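PDB 5LBK: copper-transporting ATPase PAA2, chloroplastic from Arabidopsis thaliana, which uses ATP hydrolysis to move copper across the chloroplast thylakoid membrane into the lumen, the chain here being its nucleotide-binding domain. Local coordinates for residues E19-A24 with K37-E42. Numbering follows the deposited sequence.
Sequences EVLKMA and KAIVNE
I39 meets helix 17-27 with its CG2 methyl, which sits 4.0 Å from A24 CB and equally close to the methyl CD1 of L21. The small A24 lets this branch come close to the backbone of the first helix, with A24 C also in contact. L21 comes from the same helix, about one turn before A24, and slides past I39 in the opposite direction. Its CG is anti to the backbone N (chi1 -169°), which carries the end of the side chain nearer to helix 34-45, and the two leucine methyls divide the work. CD1 lies against the I39 side chain and carbonyl O, while CD2 touches E42 CG at 3.8 Å. The buried part is therefore L21, A24 and I39: I132 of strand 127-134 touches both A24 and I39, while L21 also lies against L46 and L48. E42 packs just as closely through CG but is partly exposed; its chain, bent at chi2 (77°), continues to a carboxylate farther from the leucine. The axes of segments 19-24 and 37-42 approach to 9.3 Å, with their N-to-C directions 126° apart, in the layer packed on the antiparallel sheet of the P-type ATPase N-domain. Modest van der Waals and hydrophobic packing joins the two segments here, without a polar bond between them.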
ATOM      1  N   GLU A  19       6.962   1.451  -7.764  1.00 41.33           N
ATOM      2  CA  GLU A  19       6.735   0.055  -7.418  1.00 40.27           C
ATOM      3  C   GLU A  19       5.714  -0.053  -6.298  1.00 50.83           C
ATOM      4  O   GLU A  19       4.863  -0.949  -6.324  1.00 36.27           O
ATOM      5  CB  GLU A  19       8.028  -0.641  -7.009  1.00 40.87           C
ATOM      6  CG  GLU A  19       9.048  -0.810  -8.116  1.00 55.41           C
ATOM      7  CD  GLU A  19      10.251  -1.675  -7.708  1.00 70.86           C
ATOM      8  OE1 GLU A  19      10.402  -2.783  -8.275  1.00 78.41           O
ATOM      9  OE2 GLU A  19      11.048  -1.248  -6.831  1.00 70.55           O
ATOM     10  N   VAL A  20       5.783   0.861  -5.312  1.00 34.66           N
ATOM     11  CA  VAL A  20       4.826   0.862  -4.206  1.00 31.63           C
ATOM     12  C   VAL A  20       3.427   1.141  -4.725  1.00 34.67           C
ATOM     13  O   VAL A  20       2.459   0.468  -4.339  1.00 31.52           O
ATOM     14  CB  VAL A  20       5.242   1.872  -3.111  1.00 30.50           C
ATOM     15  CG1 VAL A  20       4.133   2.043  -2.048  1.00 37.13           C
ATOM     16  CG2 VAL A  20       6.543   1.406  -2.481  1.00 29.87           C
ATOM     17  N   LEU A  21       3.298   2.137  -5.596  1.00 33.29           N
ATOM     18  CA  LEU A  21       2.008   2.446  -6.187  1.00 33.91           C
ATOM     19  C   LEU A  21       1.489   1.291  -7.032  1.00 35.65           C
ATOM     20  O   LEU A  21       0.286   1.016  -7.011  1.00 35.35           O
ATOM     21  CB  LEU A  21       2.136   3.709  -7.022  1.00 35.89           C
ATOM     22  CG  LEU A  21       0.893   4.381  -7.544  1.00 52.15           C
ATOM     23  CD1 LEU A  21      -0.143   4.609  -6.453  1.00 42.95           C
ATOM     24  CD2 LEU A  21       1.363   5.708  -8.223  1.00 40.07           C
ATOM     25  N   LYS A  22       2.365   0.647  -7.831  1.00 37.87           N
ATOM     26  CA  LYS A  22       1.934  -0.453  -8.698  1.00 39.85           C
ATOM     27  C   LYS A  22       1.357  -1.593  -7.881  1.00 38.00           C
ATOM     28  O   LYS A  22       0.338  -2.186  -8.252  1.00 38.81           O
ATOM     29  CB  LYS A  22       3.094  -1.005  -9.519  1.00 42.44           C
ATOM     30  CG  LYS A  22       3.476  -0.179 -10.721  1.00 50.60           C
ATOM     31  CD  LYS A  22       4.607  -0.858 -11.489  1.00 52.26           C
ATOM     32  CE  LYS A  22       4.873  -0.136 -12.820  1.00 68.95           C
ATOM     33  NZ  LYS A  22       5.998  -0.706 -13.618  1.00 71.69           N
ATOM     34  N   MET A  23       2.062  -1.970  -6.820  1.00 36.02           N
ATOM     35  CA  MET A  23       1.557  -3.004  -5.911  1.00 34.40           C
ATOM     36  C   MET A  23       0.275  -2.572  -5.237  1.00 32.73           C
ATOM     37  O   MET A  23      -0.676  -3.373  -5.127  1.00 32.92           O
ATOM     38  CB  MET A  23       2.607  -3.328  -4.855  1.00 32.86           C
ATOM     39  CG  MET A  23       3.800  -4.175  -5.370  1.00 37.98           C
ATOM     40  SD  MET A  23       4.968  -4.408  -3.991  1.00 57.64           S
ATOM     41  CE  MET A  23       6.164  -5.511  -4.755  1.00 74.73           C
ATOM     42  N   ALA A  24       0.206  -1.326  -4.770  1.00 31.34           N
ATOM     43  CA  ALA A  24      -0.996  -0.928  -4.042  1.00 29.88           C
ATOM     44  C   ALA A  24      -2.204  -0.913  -4.981  1.00 32.08           C
ATOM     45  O   ALA A  24      -3.295  -1.345  -4.615  1.00 32.99           O
ATOM     46  CB  ALA A  24      -0.808   0.431  -3.402  1.00 28.24           C
ATOM     47  N   LYS A  37     -10.168   3.848  -5.202  1.00 58.89           N
ATOM     48  CA  LYS A  37     -10.299   4.358  -6.560  1.00 61.72           C
ATOM     49  C   LYS A  37      -9.207   5.369  -6.874  1.00 59.59           C
ATOM     50  O   LYS A  37      -8.701   5.415  -8.000  1.00 59.93           O
ATOM     51  CB  LYS A  37     -11.667   5.011  -6.748  1.00 67.20           C
ATOM     52  CG  LYS A  37     -12.835   4.048  -6.943  1.00 81.82           C
ATOM     53  CD  LYS A  37     -12.591   3.110  -8.115  1.00 80.53           C
ATOM     54  CE  LYS A  37     -13.861   2.766  -8.841  1.00 84.19           C
ATOM     55  NZ  LYS A  37     -14.875   2.178  -7.927  1.00 88.55           N
ATOM     56  N   ALA A  38      -8.830   6.185  -5.889  1.00 57.61           N
ATOM     57  CA  ALA A  38      -7.817   7.208  -6.136  1.00 61.86           C
ATOM     58  C   ALA A  38      -6.449   6.580  -6.348  1.00 54.80           C
ATOM     59  O   ALA A  38      -5.704   7.004  -7.236  1.00 51.85           O
ATOM     60  CB  ALA A  38      -7.770   8.204  -4.980  1.00 60.51           C
ATOM     61  N   ILE A  39      -6.110   5.552  -5.567  1.00 48.83           N
ATOM     62  CA  ILE A  39      -4.842   4.855  -5.791  1.00 46.43           C
ATOM     63  C   ILE A  39      -4.828   4.263  -7.193  1.00 47.05           C
ATOM     64  O   ILE A  39      -3.858   4.389  -7.944  1.00 46.10           O
ATOM     65  CB  ILE A  39      -4.628   3.766  -4.722  1.00 45.62           C
ATOM     66  CG1 ILE A  39      -4.359   4.401  -3.352  1.00 40.47           C
ATOM     67  CG2 ILE A  39      -3.480   2.837  -5.102  1.00 44.83           C
ATOM     68  CD1 ILE A  39      -4.360   3.436  -2.255  1.00 42.11           C
ATOM     69  N   VAL A  40      -5.910   3.597  -7.558  1.00 49.81           N
ATOM     70  CA  VAL A  40      -6.003   3.023  -8.897  1.00 51.79           C
ATOM     71  C   VAL A  40      -5.911   4.118  -9.956  1.00 54.29           C
ATOM     72  O   VAL A  40      -5.157   3.991 -10.923  1.00 54.02           O
ATOM     73  CB  VAL A  40      -7.295   2.215  -9.046  1.00 54.93           C
ATOM     74  CG1 VAL A  40      -7.392   1.661 -10.458  1.00 57.19           C
ATOM     75  CG2 VAL A  40      -7.292   1.105  -8.054  1.00 52.64           C
ATOM     76  N   ASN A  41      -6.673   5.209  -9.780  1.00 57.02           N
ATOM     77  CA  ASN A  41      -6.676   6.295 -10.775  1.00 60.03           C
ATOM     78  C   ASN A  41      -5.299   6.911 -10.935  1.00 57.47           C
ATOM     79  O   ASN A  41      -4.945   7.370 -12.026  1.00 59.34           O
ATOM     80  CB  ASN A  41      -7.661   7.411 -10.390  1.00 63.34           C
ATOM     81  CG  ASN A  41      -9.116   6.978 -10.469  1.00 77.50           C
ATOM     82  OD1 ASN A  41      -9.459   6.057 -11.201  1.00 68.75           O
ATOM     83  ND2 ASN A  41      -9.978   7.642  -9.697  1.00 81.16           N
ATOM     84  N   GLU A  42      -4.517   6.960  -9.850  1.00 56.13           N
ATOM     85  CA  GLU A  42      -3.183   7.541  -9.923  1.00 51.33           C
ATOM     86  C   GLU A  42      -2.225   6.629 -10.676  1.00 49.72           C
ATOM     87  O   GLU A  42      -1.447   7.092 -11.514  1.00 50.40           O
ATOM     88  CB  GLU A  42      -2.668   7.825  -8.513  1.00 49.00           C
ATOM     89  CG  GLU A  42      -1.254   8.388  -8.442  1.00 54.62           C
ATOM     90  CD  GLU A  42      -1.153   9.856  -8.802  1.00 68.24           C
ATOM     91  OE1 GLU A  42      -2.184  10.563  -8.808  1.00 58.62           O
ATOM     92  OE2 GLU A  42      -0.020  10.303  -9.060  1.00 83.58           O
TER